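Local structure of histidine triad protein (Plasmodium falciparum 3D7, 5CS2) at residues Y23-Y28 / Q110-V115; K40-F45 / I75-L80; H55-T60 / H114-I119; K64-D69 / I102-E107. The protein probably hydrolyses diadenosine triphosphate to AMP and ADP, as a histidine triad enzyme of the FHIT group, and is bound by the antimalarial natural product cyclomarin A. All blocks are in the same frame, centred on the assembly; numbering follows the deposited sequence.

Contact 1. Residues Y23-Y28 / Q110-V115; sequences YEFGIY and QTVDHV
Gly26 and His114 bring the two backbones together, with CA atoms 5.1 Å apart, where a type II' turn from Phe25 to Tyr28 meets the irregular loop 110-115. The turn is closed by backbone bonds between Phe25 and Tyr28. One polar bond joins the segments: Gly26 N donates to His114 ND1 over 2.9 Å. It is fairly straight, 158° at the hydrogen, and the donor lies in the plane of the imidazole, at its edge. CG of His114 stands anti to the backbone N (chi1 -172°), and this carries the ring across to the turn. Its CE1 comes to 3.3 Å from Glu24 O.

Val112 makes the apolar part of the contact. Its CG1 sits over the centre of one face of the Phe25 ring, 3.6 Å from the centroid, in a CH-pi contact. The same methyl is 3.7 Å from Gly26 CA. The absent side chain of Gly26 leaves room for it, and the positive phi there also favours glycine. CG2 of Val112 reaches the edge of the Tyr28 ring, with CE2 4.1 Å away. Phe25 also meets His116, the predicted nucleophile, edge-to-face.

The other imidazole nitrogen, NE2, donates to strand 56-60. ND1 is therefore the acceptor nitrogen, and bonds at both nitrogens fix the ring's rotation at the start of the histidine triad motif.

Contact 2. Residues K40-F45 / I75-L80; sequences KYSYGF and IIDINL
Asp77 and Ser42 join helix 72-93 to the start of strand 42-46, a helix-on-sheet contact within the HIT fold. The CA atoms of Ser42 and Ile78 are 5.9 Å apart. The side chains of Asp77 and Ser42 both leave their backbones toward the other segment. CG of Asp77 stands anti to its backbone N (chi1 -174°), which sends the carboxylate out from the helix to the turn before the strand.

The two oxygens divide the work. OD1 accepts from Ser42 OG at 2.8 Å, and the hydroxyl comes from above the carboxylate plane, 40° out of it. OD1 also has a bond from Thr39 OG1, just before the segment. OD2 turns to the next residue back, where Tyr41 N gives it a weak, bent bond of 3.3 Å.

The Tyr41 ring meets the acid by its edge. Ring and carboxylate planes are close to perpendicular, 89° apart, and Tyr41 CD2 is 3.6 Å from Asp77 OD2. One face of that ring is lined by CG of Lys40, whose extended chain runs on to a salt bridge with Glu13.

Another side of the same helix faces the second subunit, where Ile76 packs on Ile76 of the other chain. Ile78 lies on the sheet side and touches Ile117 of strand 116-122, two strands over from strand 42-46. Beside the serine-aspartate bond, Ile78 CB rests 3.5 Å from Ser42 OG.

Contact 3. Residues H55-T60 / H114-I119; sequences HILLTT and HVHIHI
His114 opens the second segment and meets Thr60 at the end of the antiparallel strand 56-60. Its NE2 donates to Thr60 O at 2.9 Å, in a bent bond (134°), and to Thr60 OG1 at 3.0 Å. OG1 lies in the ring plane, while the carbonyl oxygen is tilted out of it. Thr60 OG1 is also hydrogen-bonded to Lys62 O. Thr59 OG1 lies over one face of the same ring.

Val115 follows with its carbonyl oxygen, which takes a 2.7 Å bond from Thr59 OG1. That hydroxyl stands anti to the backbone N (chi1 -166°), which turns it toward the neighbouring segment.

His116 is the predicted nucleophile. Its ND1 donates to His114 O over 2.7 Å, nearly straight at 170° and in the ring plane. This anchors one side of the imidazole. Leu57 CD2 approaches the edge of the ring.

Ile117 pairs with Leu58 through two backbone bonds, and its side chain lies on the opposite face of the sheet, against Ile78 of helix 72-93.

His118 returns to the face of His116. Its ND1 shares a 2.9 Å bond with His55 NE2, with either nitrogen possibly the donor. The two rings meet rim to rim. Leu57 CD2 lies alongside, 3.3 Å from His118 ND1.

Ile119 completes the pairing, with two backbone bonds to Ile56. Its CB touches Ile56 CG1 at 3.7 Å on the helix side.

Alternation thus puts His116 and His118 on one face and the isoleucines on the other, as in the His-x-His-x-His active-site strand of the HIT family.

Contact 4. Residues K64-D69 / I102-E107; sequences KKHYND and IQDGKE
Asp104 meets the loop of His66 and Tyr67 through one carboxylate oxygen. OD1 accepts from Tyr67 N over 2.9 Å, almost straight at 174°. It also accepts from His66 ND1 over 3.1 Å, in a more bent bond (148°) from well above the carboxylate plane. The two donors come from opposite faces of that plane. A third bond to OD1 comes from water 1, which also donates to Lys65 O. OD2 is served by water 2, 2.6 Å away, and this water in turn accepts from Asn68 N. Both acid oxygens thus have donors. Within the loop, His66 N donates to Asp69 OD2 over 2.9 Å.

The imidazole of His66 stands steeply to the carboxylate, with planes 68° apart. Its CE1 lies 3.6 Å from Gly105 CA, so ring and backbone are close.

Next to the polar part, Ile102 CD1 sits over the centre of the Tyr67 ring, 4.0 Å from the centroid, in a CH-pi contact. Tyr67 OH bonds to Asn79 of helix 72-93. Ile102 and Asp104 also pair with a strand of the second subunit, extending the sheet.

With ND1 donating to the acid, His66 may be polarised, and the bonds around Asp104 probably stabilise its negative charge.

Contact 3 lies nearest the centre of the chain and is wholly buried. It pairs strands 56-60 and 116-122 inside the five-stranded sheet. Contact 2 backs the same sheet with helix 72-93, gripped by one acid rather than by paired strands. Contacts 1 and 4 lie further out, where loops meet strands. Contact 1 is partly exposed and rests on a methyl over a ring and one histidine bond. Contact 4 is buried, built round one aspartate and two waters, and touches the second subunit, as does contact 2. Contacts 1 and 3 share His114 and Val115. Tyr67 OH of contact 4 reaches Asn79 of contact 2, and Val115 N bonds to Lys64 O, tying contact 4 to the triad segment.

Contact 1. Residues Y23-Y28 / Q110-V115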
# COMPACT_ATOMS: atom_id res chain seq x y z
N TYR A 23 -4.43 15.19 -16.59
CA TYR A 23 -4.45 14.44 -15.35
C TYR A 23 -5.88 14.27 -14.87
O TYR A 23 -6.47 15.19 -14.32
CB TYR A 23 -3.62 15.16 -14.29
CG TYR A 23 -2.16 15.16 -14.66
CD1 TYR A 23 -1.34 14.10 -14.31
CD2 TYR A 23 -1.57 16.25 -15.30
CE1 TYR A 23 0.02 14.09 -14.62
CE2 TYR A 23 -0.22 16.25 -15.64
CZ TYR A 23 0.57 15.17 -15.28
OH TYR A 23 1.90 15.11 -15.64
N GLU A 24 -6.41 13.08 -15.07
CA GLU A 24 -7.78 12.76 -14.64
C GLU A 24 -7.74 12.11 -13.27
O GLU A 24 -6.88 11.27 -13.01
CB GLU A 24 -8.43 11.77 -15.62
CG GLU A 24 -8.83 12.35 -16.96
CD GLU A 24 -9.40 11.34 -17.95
OE1 GLU A 24 -9.69 10.20 -17.54
OE2 GLU A 24 -9.54 11.70 -19.14
N PHE A 25 -8.68 12.50 -12.40
CA PHE A 25 -8.83 11.87 -11.10
C PHE A 25 -10.34 11.70 -10.88
O PHE A 25 -10.98 12.64 -10.43
CB PHE A 25 -8.20 12.72 -10.01
CG PHE A 25 -8.25 12.13 -8.63
CD1 PHE A 25 -7.90 10.80 -8.41
CD2 PHE A 25 -8.62 12.91 -7.53
CE1 PHE A 25 -7.93 10.26 -7.11
CE2 PHE A 25 -8.60 12.39 -6.23
CZ PHE A 25 -8.26 11.06 -6.03
N GLY A 26 -10.87 10.52 -11.21
CA GLY A 26 -12.32 10.31 -11.13
C GLY A 26 -12.95 11.22 -12.18
O GLY A 26 -12.43 11.33 -13.29
N ILE A 27 -14.03 11.91 -11.82
CA ILE A 27 -14.69 12.86 -12.75
C ILE A 27 -13.92 14.21 -12.78
O ILE A 27 -14.33 15.13 -13.49
CB ILE A 27 -16.17 13.12 -12.30
CG1 ILE A 27 -16.21 13.74 -10.88
CG2 ILE A 27 -17.03 11.86 -12.46
CD1 ILE A 27 -17.62 14.14 -10.27
N TYR A 28 -12.90 14.35 -11.91
CA TYR A 28 -12.15 15.61 -11.74
C TYR A 28 -10.90 15.67 -12.60
O TYR A 28 -10.48 14.68 -13.20
CB TYR A 28 -11.82 15.87 -10.27
CG TYR A 28 -13.04 15.85 -9.38
CD1 TYR A 28 -13.98 16.87 -9.44
CD2 TYR A 28 -13.30 14.77 -8.54
CE1 TYR A 28 -15.12 16.85 -8.64
CE2 TYR A 28 -14.42 14.76 -7.70
CZ TYR A 28 -15.33 15.80 -7.77
OH TYR A 28 -16.46 15.80 -6.99
N GLN A 110 -13.97 5.90 0.30
CA GLN A 110 -13.51 6.46 -0.98
C GLN A 110 -14.55 7.50 -1.48
O GLN A 110 -15.74 7.17 -1.52
CB GLN A 110 -13.35 5.32 -1.99
CG GLN A 110 -12.71 5.69 -3.31
CD GLN A 110 -12.83 4.59 -4.33
OE1 GLN A 110 -13.86 3.91 -4.43
NE2 GLN A 110 -11.81 4.40 -5.14
N THR A 111 -14.12 8.75 -1.78
CA THR A 111 -15.04 9.81 -2.27
C THR A 111 -14.88 10.08 -3.76
O THR A 111 -15.79 10.61 -4.40
CB THR A 111 -14.94 11.12 -1.47
OG1 THR A 111 -13.58 11.47 -1.24
CG2 THR A 111 -15.73 11.08 -0.17
N VAL A 112 -13.73 9.68 -4.33
CA VAL A 112 -13.42 9.81 -5.74
C VAL A 112 -13.24 8.38 -6.27
O VAL A 112 -12.39 7.64 -5.74
CB VAL A 112 -12.15 10.68 -5.99
CG1 VAL A 112 -11.79 10.70 -7.46
CG2 VAL A 112 -12.35 12.10 -5.45
N ASP A 113 -14.02 7.99 -7.29
CA ASP A 113 -14.03 6.62 -7.84
C ASP A 113 -12.85 6.34 -8.72
O ASP A 113 -13.00 6.00 -9.88
CB ASP A 113 -15.39 6.34 -8.53
CG ASP A 113 -16.57 6.53 -7.58
OD1 ASP A 113 -16.38 6.37 -6.35
OD2 ASP A 113 -17.66 6.89 -8.06
N HIS A 114 -11.63 6.38 -8.13
CA HIS A 114 -10.39 6.21 -8.88
C HIS A 114 -9.37 5.83 -7.79
O HIS A 114 -9.28 6.54 -6.79
CB HIS A 114 -10.02 7.56 -9.53
CG HIS A 114 -8.86 7.54 -10.49
ND1 HIS A 114 -8.74 8.51 -11.48
CD2 HIS A 114 -7.81 6.69 -10.57
CE1 HIS A 114 -7.64 8.19 -12.16
NE2 HIS A 114 -7.03 7.12 -11.62
N VAL A 115 -8.73 4.66 -7.93
CA VAL A 115 -7.74 4.11 -6.98
C VAL A 115 -6.72 5.17 -6.65
O VAL A 115 -6.11 5.71 -7.57
CB VAL A 115 -6.96 2.88 -7.57
CG1 VAL A 115 -5.96 2.34 -6.54
CG2 VAL A 115 -7.89 1.79 -8.02

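Contact 2. Residues K40-F45 / I75-L80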
# COMPACT_ATOMS: atom_id res chain seq x y z
N LYS A 40 5.33 5.89 -15.70
CA LYS A 40 4.77 5.14 -16.82
C LYS A 40 3.26 4.92 -16.65
O LYS A 40 2.53 5.01 -17.63
CB LYS A 40 5.50 3.80 -16.99
CG LYS A 40 5.09 3.02 -18.23
CD LYS A 40 5.97 1.79 -18.45
CE LYS A 40 5.59 1.04 -19.70
NZ LYS A 40 6.56 -0.06 -20.00
N TYR A 41 2.79 4.65 -15.41
CA TYR A 41 1.38 4.35 -15.12
C TYR A 41 0.72 5.21 -14.04
O TYR A 41 -0.49 5.09 -13.84
CB TYR A 41 1.24 2.88 -14.72
CG TYR A 41 1.70 1.89 -15.76
CD1 TYR A 41 0.89 1.57 -16.85
CD2 TYR A 41 2.93 1.26 -15.65
CE1 TYR A 41 1.31 0.66 -17.81
CE2 TYR A 41 3.34 0.31 -16.59
CZ TYR A 41 2.55 0.04 -17.69
OH TYR A 41 2.98 -0.87 -18.62
N SER A 42 1.47 6.06 -13.34
CA SER A 42 0.89 6.78 -12.21
C SER A 42 1.33 8.23 -12.17
O SER A 42 2.15 8.65 -12.98
CB SER A 42 1.39 6.14 -10.91
OG SER A 42 1.24 4.73 -10.90
N TYR A 43 0.79 8.98 -11.22
CA TYR A 43 1.21 10.33 -10.95
C TYR A 43 0.96 10.69 -9.50
O TYR A 43 0.16 10.05 -8.83
CB TYR A 43 0.66 11.36 -11.94
CG TYR A 43 -0.81 11.66 -11.82
CD1 TYR A 43 -1.76 10.87 -12.47
CD2 TYR A 43 -1.26 12.76 -11.10
CE1 TYR A 43 -3.12 11.19 -12.41
CE2 TYR A 43 -2.62 13.08 -11.02
CZ TYR A 43 -3.54 12.30 -11.71
OH TYR A 43 -4.88 12.61 -11.62
N GLY A 44 1.70 11.66 -9.01
CA GLY A 44 1.61 12.13 -7.64
C GLY A 44 1.23 13.58 -7.65
O GLY A 44 1.77 14.36 -8.44
N PHE A 45 0.29 13.95 -6.81
CA PHE A 45 -0.16 15.32 -6.71
C PHE A 45 -0.47 15.74 -5.29
O PHE A 45 -0.75 14.90 -4.42
CB PHE A 45 -1.33 15.58 -7.68
CG PHE A 45 -2.59 14.78 -7.38
CD1 PHE A 45 -2.67 13.43 -7.72
CD2 PHE A 45 -3.67 15.37 -6.76
CE1 PHE A 45 -3.83 12.69 -7.44
CE2 PHE A 45 -4.85 14.64 -6.52
CZ PHE A 45 -4.92 13.31 -6.87
N ILE A 75 0.22 -2.10 -10.49
CA ILE A 75 0.40 -2.38 -9.05
C ILE A 75 1.85 -2.11 -8.69
O ILE A 75 2.13 -1.42 -7.71
CB ILE A 75 -0.02 -3.84 -8.65
CG1 ILE A 75 -1.52 -4.05 -8.91
CG2 ILE A 75 0.33 -4.12 -7.14
CD1 ILE A 75 -1.89 -5.53 -9.13
N ILE A 76 2.78 -2.66 -9.49
CA ILE A 76 4.20 -2.44 -9.23
C ILE A 76 4.55 -0.96 -9.32
O ILE A 76 5.25 -0.42 -8.45
CB ILE A 76 5.02 -3.30 -10.22
CG1 ILE A 76 4.82 -4.82 -9.91
CG2 ILE A 76 6.52 -2.87 -10.27
CD1 ILE A 76 5.37 -5.76 -11.02
N ASP A 77 4.08 -0.29 -10.39
CA ASP A 77 4.39 1.12 -10.61
C ASP A 77 3.93 2.00 -9.46
O ASP A 77 4.74 2.73 -8.89
CB ASP A 77 3.81 1.58 -11.96
CG ASP A 77 4.22 3.00 -12.35
OD1 ASP A 77 3.81 3.95 -11.64
OD2 ASP A 77 4.91 3.17 -13.40
N ILE A 78 2.65 1.92 -9.08
CA ILE A 78 2.11 2.80 -8.06
C ILE A 78 2.76 2.55 -6.67
O ILE A 78 2.92 3.50 -5.89
CB ILE A 78 0.56 2.83 -8.01
CG1 ILE A 78 0.09 4.13 -7.31
CG2 ILE A 78 0.00 1.59 -7.29
CD1 ILE A 78 -1.38 4.49 -7.40
N ASN A 79 3.17 1.29 -6.43
CA ASN A 79 3.75 0.92 -5.15
C ASN A 79 5.21 1.27 -5.04
O ASN A 79 5.64 1.70 -3.96
CB ASN A 79 3.44 -0.51 -4.81
CG ASN A 79 2.03 -0.59 -4.27
OD1 ASN A 79 1.67 0.04 -3.27
ND2 ASN A 79 1.16 -1.23 -5.03
N LEU A 80 5.96 1.14 -6.13
CA LEU A 80 7.35 1.62 -6.14
C LEU A 80 7.36 3.15 -6.01
O LEU A 80 8.18 3.69 -5.27
CB LEU A 80 8.09 1.17 -7.40
CG LEU A 80 8.35 -0.35 -7.53
CD1 LEU A 80 9.07 -0.63 -8.84
CD2 LEU A 80 9.16 -0.92 -6.35

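Contact 3. Residues H55-T60 / H114-I119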
# COMPACT_ATOMS: atom_id res chain seq x y z
N HIS A 55 0.50 16.00 3.12
CA HIS A 55 -0.46 14.98 2.66
C HIS A 55 -0.52 15.00 1.14
O HIS A 55 -0.90 16.00 0.53
CB HIS A 55 -1.85 15.27 3.26
CG HIS A 55 -2.91 14.22 3.01
ND1 HIS A 55 -4.10 14.24 3.72
CD2 HIS A 55 -2.93 13.18 2.14
CE1 HIS A 55 -4.81 13.22 3.26
NE2 HIS A 55 -4.14 12.54 2.33
N ILE A 56 -0.07 13.91 0.52
CA ILE A 56 -0.04 13.77 -0.92
C ILE A 56 -0.85 12.57 -1.39
O ILE A 56 -1.14 11.66 -0.60
CB ILE A 56 1.39 13.72 -1.49
CG1 ILE A 56 2.17 12.55 -0.82
CG2 ILE A 56 2.11 15.11 -1.23
CD1 ILE A 56 3.42 12.15 -1.55
N LEU A 57 -1.17 12.56 -2.67
CA LEU A 57 -1.95 11.49 -3.30
C LEU A 57 -1.22 10.92 -4.48
O LEU A 57 -0.61 11.67 -5.24
CB LEU A 57 -3.32 12.06 -3.76
CG LEU A 57 -4.17 12.70 -2.66
CD1 LEU A 57 -5.26 13.56 -3.23
CD2 LEU A 57 -4.68 11.67 -1.68
N LEU A 58 -1.31 9.59 -4.67
CA LEU A 58 -0.75 8.92 -5.85
C LEU A 58 -1.90 8.23 -6.55
O LEU A 58 -2.72 7.61 -5.86
CB LEU A 58 0.29 7.86 -5.49
CG LEU A 58 1.44 8.29 -4.56
CD1 LEU A 58 2.47 7.19 -4.49
CD2 LEU A 58 2.15 9.53 -5.04
N THR A 59 -1.99 8.34 -7.87
CA THR A 59 -3.10 7.68 -8.56
C THR A 59 -2.63 7.14 -9.88
O THR A 59 -1.54 7.49 -10.34
CB THR A 59 -4.33 8.62 -8.66
OG1 THR A 59 -5.48 7.85 -9.04
CG2 THR A 59 -4.15 9.70 -9.67
N THR A 60 -3.46 6.31 -10.52
CA THR A 60 -3.13 5.74 -11.82
C THR A 60 -3.49 6.73 -12.91
O THR A 60 -4.42 7.50 -12.73
CB THR A 60 -3.90 4.43 -12.04
OG1 THR A 60 -5.26 4.70 -11.71
CG2 THR A 60 -3.36 3.28 -11.18
N HIS A 114 -11.63 6.38 -8.13
CA HIS A 114 -10.39 6.21 -8.88
C HIS A 114 -9.37 5.83 -7.79
O HIS A 114 -9.28 6.54 -6.79
CB HIS A 114 -10.02 7.56 -9.53
CG HIS A 114 -8.86 7.54 -10.49
ND1 HIS A 114 -8.74 8.51 -11.48
CD2 HIS A 114 -7.81 6.69 -10.57
CE1 HIS A 114 -7.64 8.19 -12.16
NE2 HIS A 114 -7.03 7.12 -11.62
N VAL A 115 -8.73 4.66 -7.93
CA VAL A 115 -7.74 4.11 -6.98
C VAL A 115 -6.72 5.17 -6.65
O VAL A 115 -6.11 5.71 -7.57
CB VAL A 115 -6.96 2.88 -7.57
CG1 VAL A 115 -5.96 2.34 -6.54
CG2 VAL A 115 -7.89 1.79 -8.02
N HIS A 116 -6.51 5.43 -5.37
CA HIS A 116 -5.43 6.37 -4.98
C HIS A 116 -4.81 6.00 -3.64
O HIS A 116 -5.48 5.47 -2.75
CB HIS A 116 -5.88 7.84 -5.02
CG HIS A 116 -7.08 8.17 -4.19
ND1 HIS A 116 -8.35 7.78 -4.58
CD2 HIS A 116 -7.17 8.88 -3.05
CE1 HIS A 116 -9.17 8.23 -3.65
NE2 HIS A 116 -8.52 8.92 -2.71
N ILE A 117 -3.51 6.32 -3.47
CA ILE A 117 -2.84 6.06 -2.21
C ILE A 117 -2.62 7.40 -1.52
O ILE A 117 -2.15 8.35 -2.17
CB ILE A 117 -1.45 5.40 -2.45
CG1 ILE A 117 -1.55 4.04 -3.19
CG2 ILE A 117 -0.67 5.28 -1.11
CD1 ILE A 117 -0.18 3.35 -3.61
N HIS A 118 -2.92 7.45 -0.24
CA HIS A 118 -2.68 8.60 0.64
C HIS A 118 -1.34 8.38 1.30
O HIS A 118 -1.08 7.28 1.82
CB HIS A 118 -3.71 8.68 1.76
CG HIS A 118 -5.08 8.97 1.29
ND1 HIS A 118 -5.55 10.26 1.20
CD2 HIS A 118 -6.04 8.11 0.87
CE1 HIS A 118 -6.79 10.15 0.76
NE2 HIS A 118 -7.13 8.87 0.54
N ILE A 119 -0.49 9.42 1.31
CA ILE A 119 0.78 9.35 2.04
C ILE A 119 0.73 10.57 2.93
O ILE A 119 0.66 11.69 2.42
CB ILE A 119 2.02 9.37 1.15
CG1 ILE A 119 2.12 8.11 0.29
CG2 ILE A 119 3.31 9.56 2.01
CD1 ILE A 119 3.22 8.19 -0.78

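Contact 4. Residues K64-D69 / I102-E107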
# COMPACT_ATOMS: atom_id res chain seq x y z
N LYS A 64 -9.32 3.76 -12.92
CA LYS A 64 -9.69 2.42 -12.46
C LYS A 64 -10.26 2.61 -11.07
O LYS A 64 -9.66 3.33 -10.27
CB LYS A 64 -8.50 1.47 -12.50
CG LYS A 64 -8.32 0.88 -13.90
CD LYS A 64 -6.95 0.35 -14.15
CE LYS A 64 -6.81 -0.04 -15.61
NZ LYS A 64 -6.09 -1.33 -15.81
N LYS A 65 -11.45 2.05 -10.80
CA LYS A 65 -12.15 2.30 -9.54
C LYS A 65 -11.56 1.59 -8.31
O LYS A 65 -11.36 2.21 -7.26
CB LYS A 65 -13.65 1.96 -9.67
CG LYS A 65 -14.47 2.40 -8.46
CD LYS A 65 -15.94 2.06 -8.62
CE LYS A 65 -16.74 2.52 -7.44
NZ LYS A 65 -18.17 2.15 -7.57
N HIS A 66 -11.36 0.28 -8.44
CA HIS A 66 -10.88 -0.56 -7.37
C HIS A 66 -9.45 -0.99 -7.55
O HIS A 66 -8.99 -1.17 -8.66
CB HIS A 66 -11.77 -1.81 -7.24
CG HIS A 66 -13.03 -1.55 -6.48
ND1 HIS A 66 -13.02 -1.38 -5.09
CD2 HIS A 66 -14.30 -1.42 -6.93
CE1 HIS A 66 -14.28 -1.13 -4.76
NE2 HIS A 66 -15.08 -1.15 -5.83
N TYR A 67 -8.76 -1.23 -6.43
CA TYR A 67 -7.38 -1.69 -6.43
C TYR A 67 -7.22 -2.98 -7.24
O TYR A 67 -6.23 -3.16 -7.94
CB TYR A 67 -6.94 -1.90 -4.96
CG TYR A 67 -5.45 -2.13 -4.78
CD1 TYR A 67 -4.52 -1.39 -5.49
CD2 TYR A 67 -4.98 -3.04 -3.83
CE1 TYR A 67 -3.15 -1.57 -5.30
CE2 TYR A 67 -3.61 -3.24 -3.64
CZ TYR A 67 -2.70 -2.47 -4.34
OH TYR A 67 -1.36 -2.67 -4.15
N ASN A 68 -8.23 -3.86 -7.19
CA ASN A 68 -8.18 -5.11 -7.94
C ASN A 68 -8.45 -4.96 -9.44
O ASN A 68 -8.30 -5.94 -10.18
CB ASN A 68 -9.08 -6.13 -7.31
CG ASN A 68 -8.36 -6.77 -6.14
OD1 ASN A 68 -7.51 -7.65 -6.30
ND2 ASN A 68 -8.65 -6.30 -4.99
N ASP A 69 -8.76 -3.73 -9.91
CA ASP A 69 -8.91 -3.43 -11.34
C ASP A 69 -7.52 -3.17 -11.94
O ASP A 69 -7.40 -3.14 -13.16
CB ASP A 69 -9.77 -2.17 -11.56
CG ASP A 69 -11.24 -2.37 -11.23
OD1 ASP A 69 -11.75 -3.49 -11.44
OD2 ASP A 69 -11.87 -1.39 -10.78
N ILE A 102 -5.00 3.14 1.35
CA ILE A 102 -5.92 3.11 0.21
C ILE A 102 -7.33 2.91 0.78
O ILE A 102 -7.54 1.99 1.57
CB ILE A 102 -5.58 2.00 -0.82
CG1 ILE A 102 -4.13 2.10 -1.34
CG2 ILE A 102 -6.60 2.01 -1.99
CD1 ILE A 102 -3.76 0.96 -2.35
N GLN A 103 -8.28 3.82 0.45
CA GLN A 103 -9.69 3.65 0.83
C GLN A 103 -10.25 2.96 -0.41
O GLN A 103 -10.64 3.61 -1.38
CB GLN A 103 -10.38 5.01 1.08
CG GLN A 103 -9.73 5.82 2.17
CD GLN A 103 -10.22 7.23 2.13
OE1 GLN A 103 -9.95 7.98 1.19
NE2 GLN A 103 -11.01 7.60 3.11
N ASP A 104 -10.16 1.62 -0.44
CA ASP A 104 -10.54 0.83 -1.60
C ASP A 104 -12.04 0.54 -1.67
O ASP A 104 -12.46 -0.59 -1.43
CB ASP A 104 -9.69 -0.45 -1.67
CG ASP A 104 -9.89 -1.30 -2.90
OD1 ASP A 104 -10.25 -0.74 -3.97
OD2 ASP A 104 -9.57 -2.51 -2.83
N GLY A 105 -12.82 1.55 -2.03
CA GLY A 105 -14.26 1.38 -2.15
C GLY A 105 -15.06 2.30 -1.27
O GLY A 105 -14.56 2.79 -0.25
N LYS A 106 -16.34 2.51 -1.62
CA LYS A 106 -17.22 3.41 -0.90
C LYS A 106 -17.33 3.12 0.60
O LYS A 106 -17.32 4.05 1.42
CB LYS A 106 -18.62 3.46 -1.56
CG LYS A 106 -19.42 4.71 -1.21
CD LYS A 106 -20.60 4.94 -2.17
CE LYS A 106 -21.08 6.38 -2.16
NZ LYS A 106 -20.09 7.32 -2.76
N GLU A 107 -17.42 1.83 0.97
CA GLU A 107 -17.57 1.49 2.39
C GLU A 107 -16.23 1.63 3.16
O GLU A 107 -16.23 1.61 4.39
CB GLU A 107 -18.27 0.14 2.57
CG GLU A 107 -19.66 0.17 1.93
CD GLU A 107 -20.52 1.39 2.25
OE1 GLU A 107 -21.15 1.96 1.32
OE2 GLU A 107 -20.55 1.81 3.43
O HOH W 1 -9.79 1.87 -4.91
O HOH W 2 -10.12 -3.96 -4.93